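Local coordinates for globin domain-containing protein (Pseudomonas aeruginosa, PDB 1TU9) that binds heme in a globin fold and, like other members of that family, probably binds or carries oxygen, at residues F22-Y27 / A48-L53; R28-S33 / D92-A97. All coordinates share one frame; numbering follows the deposited sequence.

Interaction 1. Residues F22-Y27 / A48-L53; sequences FFDDFY and AQKHLL. With PPI (propanoic acid), chain C; HEM (protoporphyrin IX containing Fe), chain B; EDO (1,2-ethanediol), chain E.
Over one face of the F23 ring sits K50 O, displaced toward the rim; F22 points its edge at the opposite face, F22 CD2 over the centre, and L53 CD2 comes in at the edge. F26 turns its edge, CD2, to one face of Y27, whose own edge meets propanoic acid O2. L53 is the apolar hub. With its CG anti to the backbone N (chi1 -177°), it sends CD2 to within 3.3 Å of F26 CD2 and 3.6 Å of Y27 CE1. Helices 22-32 and 46-64 of the globin fold, classically B and E, cross at roughly a right angle here, and F26 and Y27 from one and Q49 and L53 from the other line the distal side of the heme. Propanoic acid binds the iron through O1. Its O2 accepts from Q49 NE2 at 2.6 Å, nearly straight (170°); Y27 OH lies 2.3 Å from O2, too short for an ordinary hydrogen bond and of doubtful geometry. K50 runs alongside the Y27 ring, pointing the other way, its CG 3.7 Å from Y27 CD1. Its extended chain delivers K50 NZ to D24 OD1, a 2.7 Å salt bridge on the oxygen's anti side, 31° out of the carboxylate plane.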
loop_
_atom_site.group_PDB
_atom_site.type_symbol
_atom_site.label_atom_id
_atom_site.label_comp_id
_atom_site.label_asym_id
_atom_site.label_seq_id
_atom_site.Cartn_x
_atom_site.Cartn_y
_atom_site.Cartn_z
ATOM N N PHE A 22 9.172 -9.640 -3.430
ATOM C CA PHE A 22 8.398 -8.408 -3.634
ATOM C C PHE A 22 8.069 -7.709 -2.312
ATOM O O PHE A 22 8.331 -6.516 -2.154
ATOM C CB PHE A 22 7.121 -8.717 -4.428
ATOM C CG PHE A 22 6.193 -7.532 -4.572
ATOM C CD1 PHE A 22 6.557 -6.419 -5.310
ATOM C CD2 PHE A 22 4.971 -7.525 -3.937
ATOM C CE1 PHE A 22 5.698 -5.331 -5.429
ATOM C CE2 PHE A 22 4.132 -6.436 -4.053
ATOM C CZ PHE A 22 4.498 -5.349 -4.801
ATOM N N PHE A 23 7.485 -8.447 -1.372
ATOM C CA PHE A 23 7.081 -7.860 -0.101
ATOM C C PHE A 23 8.272 -7.581 0.801
ATOM O O PHE A 23 8.260 -6.610 1.551
ATOM C CB PHE A 23 6.033 -8.737 0.591
ATOM C CG PHE A 23 4.740 -8.765 -0.147
ATOM C CD1 PHE A 23 3.871 -7.693 -0.066
ATOM C CD2 PHE A 23 4.405 -9.827 -0.969
ATOM C CE1 PHE A 23 2.668 -7.690 -0.783
ATOM C CE2 PHE A 23 3.206 -9.829 -1.686
ATOM C CZ PHE A 23 2.354 -8.748 -1.580
ATOM N N ASP A 24 9.320 -8.398 0.713
ATOM C CA ASP A 24 10.570 -8.106 1.423
ATOM C C ASP A 24 11.115 -6.759 0.969
ATOM O O ASP A 24 11.522 -5.918 1.774
ATOM C CB ASP A 24 11.654 -9.153 1.121
ATOM C CG ASP A 24 11.370 -10.504 1.710
ATOM O OD1 ASP A 24 10.553 -10.624 2.653
ATOM O OD2 ASP A 24 11.995 -11.496 1.270
ATOM N N ASP A 25 11.161 -6.568 -0.341
ATOM C CA ASP A 25 11.701 -5.341 -0.898
ATOM C C ASP A 25 10.823 -4.136 -0.554
ATOM O O ASP A 25 11.344 -3.081 -0.211
ATOM C CB ASP A 25 11.897 -5.451 -2.412
ATOM C CG ASP A 25 13.050 -6.322 -2.789
ATOM O OD1 ASP A 25 13.900 -6.616 -1.922
ATOM O OD2 ASP A 25 13.195 -6.709 -3.958
ATOM N N PHE A 26 9.506 -4.293 -0.621
ATOM C CA PHE A 26 8.613 -3.219 -0.217
ATOM C C PHE A 26 8.984 -2.724 1.186
ATOM O O PHE A 26 9.198 -1.528 1.392
ATOM C CB PHE A 26 7.145 -3.643 -0.204
ATOM C CG PHE A 26 6.289 -2.601 0.432
ATOM C CD1 PHE A 26 5.989 -1.434 -0.246
ATOM C CD2 PHE A 26 5.932 -2.699 1.763
ATOM C CE1 PHE A 26 5.277 -0.416 0.376
ATOM C CE2 PHE A 26 5.228 -1.697 2.385
ATOM C CZ PHE A 26 4.899 -0.549 1.689
ATOM N N TYR A 27 9.039 -3.629 2.163
ATOM C CA TYR A 27 9.309 -3.190 3.535
ATOM C C TYR A 27 10.717 -2.662 3.705
ATOM O O TYR A 27 10.917 -1.720 4.457
ATOM C CB TYR A 27 8.959 -4.262 4.596
ATOM C CG TYR A 27 7.481 -4.241 4.898
ATOM C CD1 TYR A 27 6.635 -5.222 4.392
ATOM C CD2 TYR A 27 6.911 -3.199 5.620
ATOM C CE1 TYR A 27 5.275 -5.178 4.617
ATOM C CE2 TYR A 27 5.543 -3.153 5.848
ATOM C CZ TYR A 27 4.732 -4.150 5.340
ATOM O OH TYR A 27 3.373 -4.117 5.530
ATOM N N ALA A 48 4.497 -11.826 9.345
ATOM C CA ALA A 48 3.050 -11.730 9.397
ATOM C C ALA A 48 2.565 -10.468 8.695
ATOM O O ALA A 48 1.556 -10.487 8.006
ATOM C CB ALA A 48 2.577 -11.761 10.837
ATOM N N GLN A 49 3.289 -9.370 8.865
ATOM C CA GLN A 49 2.867 -8.100 8.290
ATOM C C GLN A 49 2.828 -8.154 6.766
ATOM O O GLN A 49 1.964 -7.541 6.154
ATOM C CB GLN A 49 3.788 -6.973 8.737
ATOM C CG GLN A 49 3.223 -5.594 8.463
ATOM C CD GLN A 49 2.023 -5.265 9.336
ATOM O OE1 GLN A 49 1.733 -5.976 10.304
ATOM N NE2 GLN A 49 1.330 -4.182 9.000
ATOM N N LYS A 50 3.756 -8.879 6.146
ATOM C CA LYS A 50 3.756 -9.020 4.691
ATOM C C LYS A 50 2.478 -9.698 4.189
ATOM O O LYS A 50 1.936 -9.323 3.148
ATOM C CB LYS A 50 5.025 -9.744 4.249
ATOM C CG LYS A 50 6.267 -8.853 4.452
ATOM C CD LYS A 50 7.588 -9.575 4.446
ATOM C CE LYS A 50 8.719 -8.642 4.865
ATOM N NZ LYS A 50 10.052 -9.298 5.002
ATOM N N HIS A 51 1.972 -10.669 4.933
ATOM C CA HIS A 51 0.706 -11.288 4.581
ATOM C C HIS A 51 -0.447 -10.304 4.718
ATOM O O HIS A 51 -1.322 -10.222 3.854
ATOM C CB HIS A 51 0.476 -12.535 5.423
ATOM C CG HIS A 51 1.438 -13.640 5.118
ATOM N ND1 HIS A 51 1.296 -14.466 4.028
ATOM C CD2 HIS A 51 2.570 -14.033 5.744
ATOM C CE1 HIS A 51 2.289 -15.337 4.006
ATOM N NE2 HIS A 51 3.077 -15.098 5.038
ATOM N N LEU A 52 -0.427 -9.512 5.783
ATOM C CA LEU A 52 -1.452 -8.508 5.972
ATOM C C LEU A 52 -1.423 -7.478 4.859
ATOM O O LEU A 52 -2.472 -7.083 4.353
ATOM C CB LEU A 52 -1.301 -7.833 7.333
ATOM C CG LEU A 52 -1.590 -8.740 8.534
ATOM C CD1 LEU A 52 -1.259 -8.020 9.851
ATOM C CD2 LEU A 52 -3.033 -9.197 8.534
ATOM N N LEU A 53 -0.241 -7.038 4.463
ATOM C CA LEU A 53 -0.143 -6.054 3.394
ATOM C C LEU A 53 -0.635 -6.598 2.064
ATOM O O LEU A 53 -1.279 -5.886 1.304
ATOM C CB LEU A 53 1.294 -5.576 3.244
ATOM C CG LEU A 53 1.493 -4.487 2.183
ATOM C CD1 LEU A 53 0.747 -3.227 2.571
ATOM C CD2 LEU A 53 2.969 -4.211 1.997
HETATM C C1 PPI C . 1.481 -1.673 6.938
HETATM C C2 PPI C . 1.674 -0.707 5.829
HETATM C C3 PPI C . 2.841 -1.172 5.066
HETATM O O1 PPI C . 0.626 -1.542 7.755
HETATM O O2 PPI C . 2.312 -2.723 7.054
HETATM C CHA HEM B . -1.221 -2.479 10.448
HETATM C CHB HEM B . -2.576 -1.970 5.724
HETATM C CHC HEM B . -0.395 2.244 5.631
HETATM C CHD HEM B . 1.699 1.370 9.887
HETATM C C1A HEM B . -1.837 -2.646 9.203
HETATM C C2A HEM B . -2.767 -3.707 8.839
HETATM C C3A HEM B . -3.126 -3.582 7.561
HETATM C C4A HEM B . -2.453 -2.427 7.016
HETATM C CMA HEM B . -4.101 -4.505 6.794
HETATM C CAA HEM B . -3.263 -4.793 9.799
HETATM C CBA HEM B . -4.737 -4.525 10.134
HETATM C CGA HEM B . -5.028 -3.074 10.461
HETATM O O1A HEM B . -4.552 -2.583 11.511
HETATM O O2A HEM B . -5.752 -2.389 9.686
HETATM C C1B HEM B . -2.138 -0.766 5.261
HETATM C C2B HEM B . -2.350 -0.160 3.954
HETATM C C3B HEM B . -1.746 1.024 3.932
HETATM C C4B HEM B . -1.122 1.172 5.248
HETATM C CMB HEM B . -3.131 -0.813 2.789
HETATM C CAB HEM B . -1.666 2.034 2.754
HETATM C CBB HEM B . -2.709 2.304 1.964
HETATM C C1C HEM B . 0.410 2.313 6.741
HETATM C C2C HEM B . 1.404 3.321 6.918
HETATM C C3C HEM B . 2.017 3.083 8.072
HETATM C C4C HEM B . 1.402 1.921 8.668
HETATM C CMC HEM B . 1.668 4.444 5.912
HETATM C CAC HEM B . 3.144 3.948 8.645
HETATM C CBC HEM B . 4.119 3.445 9.387
HETATM C C1D HEM B . 1.105 0.286 10.457
HETATM C C2D HEM B . 1.462 -0.222 11.744
HETATM C C3D HEM B . 0.580 -1.426 11.954
HETATM C C4D HEM B . -0.235 -1.545 10.757
HETATM C CMD HEM B . 2.522 0.342 12.694
HETATM C CAD HEM B . 0.647 -2.318 13.200
HETATM C CBD HEM B . 1.897 -3.210 13.102
HETATM C CGD HEM B . 2.081 -4.041 14.358
HETATM O O1D HEM B . 2.410 -3.454 15.421
HETATM O O2D HEM B . 1.891 -5.288 14.315
HETATM N NA HEM B . -1.684 -1.902 8.052
HETATM N NB HEM B . -1.390 0.082 6.040
HETATM N NC HEM B . 0.419 1.456 7.819
HETATM N ND HEM B . 0.113 -0.502 9.910
HETATM FE FE HEM B . -0.699 -0.264 8.059
HETATM C C1 EDO E . 12.175 -5.996 5.539
HETATM O O1 EDO E . 11.643 -6.742 4.464
HETATM C C2 EDO E . 11.343 -6.244 6.776
HETATM O O2 EDO E . 11.389 -7.614 7.113
#

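Interaction 2. Residues R28-S33 / D92-A97; sequences RHFLAS and DLWLDA. With HEM (protoporphyrin IX containing Fe), chain B; PPI (propanoic acid), chain C.
The carbonyl O of F30 takes two donors from S33, the hydroxyl OG at 2.7 Å and the backbone N at 3.2 Å. OG stands between the backbone N and the carbonyl carbon of its own residue (chi1 73°), folded back onto the helix, and from there it also rests against L93, 3.6 Å from L93 CB. Across to helix 90-105 the contact is van der Waals packing. A97 CB fits close under the backbone of helix 22-32, 3.6 Å from F30 N and 3.8 Å from H29 CB. The ring of F30 reaches over the other helix, its CE1 3.5 Å from W94 CA. W94 turns the edge of its indole to the face of F30, a T-shaped pair with planes at 90°. One indole face is covered by heme CAB, above its centre, and its edge also meets the propanoic acid, whose C3 lies 3.2 Å from W94 NE1. F30 in turn touches heme CMC with its rim. H29 is partly exposed, and its NE2 is hydrogen-bonded to E104. Helices 22-32 and 90-105 correspond to B and G of the globin fold, and F30 and W94 form part of its distal heme pocket.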
loop_
_atom_site.group_PDB
_atom_site.type_symbol
_atom_site.label_atom_id
_atom_site.label_comp_id
_atom_site.label_asym_id
_atom_site.label_seq_id
_atom_site.Cartn_x
_atom_site.Cartn_y
_atom_site.Cartn_z
ATOM N N ARG A 28 11.691 -3.215 2.987
ATOM C CA ARG A 28 13.031 -2.669 3.059
ATOM C C ARG A 28 13.009 -1.199 2.616
ATOM O O ARG A 28 13.580 -0.330 3.261
ATOM C CB ARG A 28 14.016 -3.485 2.219
ATOM C CG ARG A 28 15.417 -2.924 2.209
ATOM C CD ARG A 28 16.440 -3.863 1.614
ATOM N NE ARG A 28 16.047 -4.406 0.314
ATOM C CZ ARG A 28 16.249 -3.811 -0.854
ATOM N NH1 ARG A 28 16.791 -2.606 -0.919
ATOM N NH2 ARG A 28 15.905 -4.422 -1.970
ATOM N N HIS A 29 12.337 -0.925 1.501
ATOM C CA HIS A 29 12.288 0.446 1.004
ATOM C C HIS A 29 11.492 1.362 1.948
ATOM O O HIS A 29 11.872 2.499 2.198
ATOM C CB HIS A 29 11.636 0.515 -0.368
ATOM C CG HIS A 29 12.309 -0.313 -1.411
ATOM N ND1 HIS A 29 13.676 -0.390 -1.551
ATOM C CD2 HIS A 29 11.789 -1.057 -2.411
ATOM C CE1 HIS A 29 13.966 -1.165 -2.585
ATOM N NE2 HIS A 29 12.838 -1.591 -3.116
ATOM N N PHE A 30 10.370 0.856 2.437
ATOM C CA PHE A 30 9.478 1.634 3.288
ATOM C C PHE A 30 10.172 1.988 4.614
ATOM O O PHE A 30 10.191 3.149 5.026
ATOM C CB PHE A 30 8.199 0.823 3.505
ATOM C CG PHE A 30 7.076 1.564 4.213
ATOM C CD1 PHE A 30 6.835 2.915 4.022
ATOM C CD2 PHE A 30 6.208 0.857 5.013
ATOM C CE1 PHE A 30 5.760 3.553 4.670
ATOM C CE2 PHE A 30 5.136 1.484 5.642
ATOM C CZ PHE A 30 4.918 2.828 5.453
ATOM N N LEU A 31 10.768 0.998 5.258
ATOM C CA LEU A 31 11.498 1.239 6.504
ATOM C C LEU A 31 12.659 2.208 6.293
ATOM O O LEU A 31 12.921 3.062 7.139
ATOM C CB LEU A 31 12.033 -0.069 7.080
ATOM C CG LEU A 31 10.992 -1.053 7.575
ATOM C CD1 LEU A 31 11.594 -2.446 7.776
ATOM C CD2 LEU A 31 10.427 -0.530 8.834
ATOM N N ALA A 32 13.355 2.088 5.162
ATOM C CA ALA A 32 14.519 2.928 4.893
ATOM C C ALA A 32 14.140 4.387 4.682
ATOM O O ALA A 32 14.977 5.274 4.851
ATOM C CB ALA A 32 15.258 2.409 3.681
ATOM N N SER A 33 12.889 4.641 4.313
ATOM C CA SER A 33 12.466 5.977 3.913
ATOM C C SER A 33 12.393 7.003 5.044
ATOM O O SER A 33 12.485 8.193 4.783
ATOM C CB SER A 33 11.121 5.914 3.187
ATOM O OG SER A 33 10.051 5.652 4.061
ATOM N N ASP A 92 2.654 8.913 1.550
ATOM C CA ASP A 92 3.439 9.221 0.362
ATOM C C ASP A 92 4.680 8.334 0.336
ATOM O O ASP A 92 5.114 7.886 -0.726
ATOM C CB ASP A 92 3.837 10.702 0.344
ATOM C CG ASP A 92 2.639 11.642 0.456
ATOM O OD1 ASP A 92 1.495 11.226 0.190
ATOM O OD2 ASP A 92 2.764 12.831 0.804
ATOM N N LEU A 93 5.262 8.087 1.504
ATOM C CA LEU A 93 6.413 7.188 1.612
ATOM C C LEU A 93 6.030 5.742 1.337
ATOM O O LEU A 93 6.793 5.002 0.700
ATOM C CB LEU A 93 7.059 7.317 2.989
ATOM C CG LEU A 93 7.567 8.704 3.382
ATOM C CD1 LEU A 93 8.110 8.663 4.795
ATOM C CD2 LEU A 93 8.609 9.215 2.401
ATOM N N TRP A 94 4.850 5.341 1.790
ATOM C CA TRP A 94 4.315 4.014 1.506
ATOM C C TRP A 94 4.170 3.821 -0.001
ATOM O O TRP A 94 4.613 2.820 -0.569
ATOM C CB TRP A 94 2.965 3.874 2.217
ATOM C CG TRP A 94 2.299 2.533 2.106
ATOM C CD1 TRP A 94 2.366 1.507 3.002
ATOM C CD2 TRP A 94 1.424 2.075 1.062
ATOM N NE1 TRP A 94 1.620 0.439 2.566
ATOM C CE2 TRP A 94 1.037 0.760 1.371
ATOM C CE3 TRP A 94 0.946 2.637 -0.124
ATOM C CZ2 TRP A 94 0.191 0.011 0.555
ATOM C CZ3 TRP A 94 0.099 1.889 -0.929
ATOM C CH2 TRP A 94 -0.271 0.598 -0.586
ATOM N N LEU A 95 3.586 4.806 -0.664
ATOM C CA LEU A 95 3.342 4.689 -2.091
ATOM C C LEU A 95 4.650 4.703 -2.869
ATOM O O LEU A 95 4.821 3.936 -3.819
ATOM C CB LEU A 95 2.380 5.784 -2.571
ATOM C CG LEU A 95 1.914 5.656 -4.025
ATOM C CD1 LEU A 95 1.250 4.309 -4.285
ATOM C CD2 LEU A 95 0.942 6.794 -4.302
ATOM N N ASP A 96 5.593 5.544 -2.475
ATOM C CA ASP A 96 6.894 5.548 -3.135
ATOM C C ASP A 96 7.583 4.179 -3.015
ATOM O O ASP A 96 8.178 3.695 -3.967
ATOM C CB ASP A 96 7.836 6.597 -2.544
ATOM C CG ASP A 96 7.438 8.015 -2.842
ATOM O OD1 ASP A 96 6.646 8.264 -3.761
ATOM O OD2 ASP A 96 7.931 8.948 -2.178
ATOM N N ALA A 97 7.511 3.563 -1.840
ATOM C CA ALA A 97 8.153 2.276 -1.611
ATOM C C ALA A 97 7.480 1.192 -2.453
ATOM O O ALA A 97 8.154 0.317 -3.024
ATOM C CB ALA A 97 8.104 1.925 -0.132
HETATM C CHA HEM B . -1.221 -2.479 10.448
HETATM C CHB HEM B . -2.576 -1.970 5.724
HETATM C CHC HEM B . -0.395 2.244 5.631
HETATM C CHD HEM B . 1.699 1.370 9.887
HETATM C C1A HEM B . -1.837 -2.646 9.203
HETATM C C2A HEM B . -2.767 -3.707 8.839
HETATM C C3A HEM B . -3.126 -3.582 7.561
HETATM C C4A HEM B . -2.453 -2.427 7.016
HETATM C CMA HEM B . -4.101 -4.505 6.794
HETATM C CAA HEM B . -3.263 -4.793 9.799
HETATM C CBA HEM B . -4.737 -4.525 10.134
HETATM C CGA HEM B . -5.028 -3.074 10.461
HETATM O O1A HEM B . -4.552 -2.583 11.511
HETATM O O2A HEM B . -5.752 -2.389 9.686
HETATM C C1B HEM B . -2.138 -0.766 5.261
HETATM C C2B HEM B . -2.350 -0.160 3.954
HETATM C C3B HEM B . -1.746 1.024 3.932
HETATM C C4B HEM B . -1.122 1.172 5.248
HETATM C CMB HEM B . -3.131 -0.813 2.789
HETATM C CAB HEM B . -1.666 2.034 2.754
HETATM C CBB HEM B . -2.709 2.304 1.964
HETATM C C1C HEM B . 0.410 2.313 6.741
HETATM C C2C HEM B . 1.404 3.321 6.918
HETATM C C3C HEM B . 2.017 3.083 8.072
HETATM C C4C HEM B . 1.402 1.921 8.668
HETATM C CMC HEM B . 1.668 4.444 5.912
HETATM C CAC HEM B . 3.144 3.948 8.645
HETATM C CBC HEM B . 4.119 3.445 9.387
HETATM C C1D HEM B . 1.105 0.286 10.457
HETATM C C2D HEM B . 1.462 -0.222 11.744
HETATM C C3D HEM B . 0.580 -1.426 11.954
HETATM C C4D HEM B . -0.235 -1.545 10.757
HETATM C CMD HEM B . 2.522 0.342 12.694
HETATM C CAD HEM B . 0.647 -2.318 13.200
HETATM C CBD HEM B . 1.897 -3.210 13.102
HETATM C CGD HEM B . 2.081 -4.041 14.358
HETATM O O1D HEM B . 2.410 -3.454 15.421
HETATM O O2D HEM B . 1.891 -5.288 14.315
HETATM N NA HEM B . -1.684 -1.902 8.052
HETATM N NB HEM B . -1.390 0.082 6.040
HETATM N NC HEM B . 0.419 1.456 7.819
HETATM N ND HEM B . 0.113 -0.502 9.910
HETATM FE FE HEM B . -0.699 -0.264 8.059
HETATM C C1 PPI C . 1.481 -1.673 6.938
HETATM C C2 PPI C . 1.674 -0.707 5.829
HETATM C C3 PPI C . 2.841 -1.172 5.066
HETATM O O1 PPI C . 0.626 -1.542 7.755
HETATM O O2 PPI C . 2.312 -2.723 7.054
#

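Overall arrangement
Both interactions use helix 22-32: its first half crosses helix 46-64 in interaction 1, and its second half runs closer to antiparallel against helix 90-105 in interaction 2. They meet directly, F26 against W94 O and A97 and L53 beside the indole, and both reach the heme. Each is partly buried, with a core at the pocket and a more exposed outer part. Interaction 1 supplies the polar grip on the propanoic acid and a surface salt bridge, whereas interaction 2 offers the ligand's carbon end aromatic and apolar walls and has no polar bond between its segments. Together they line one ligand site from three helices, across the iron from H79, the axial residue.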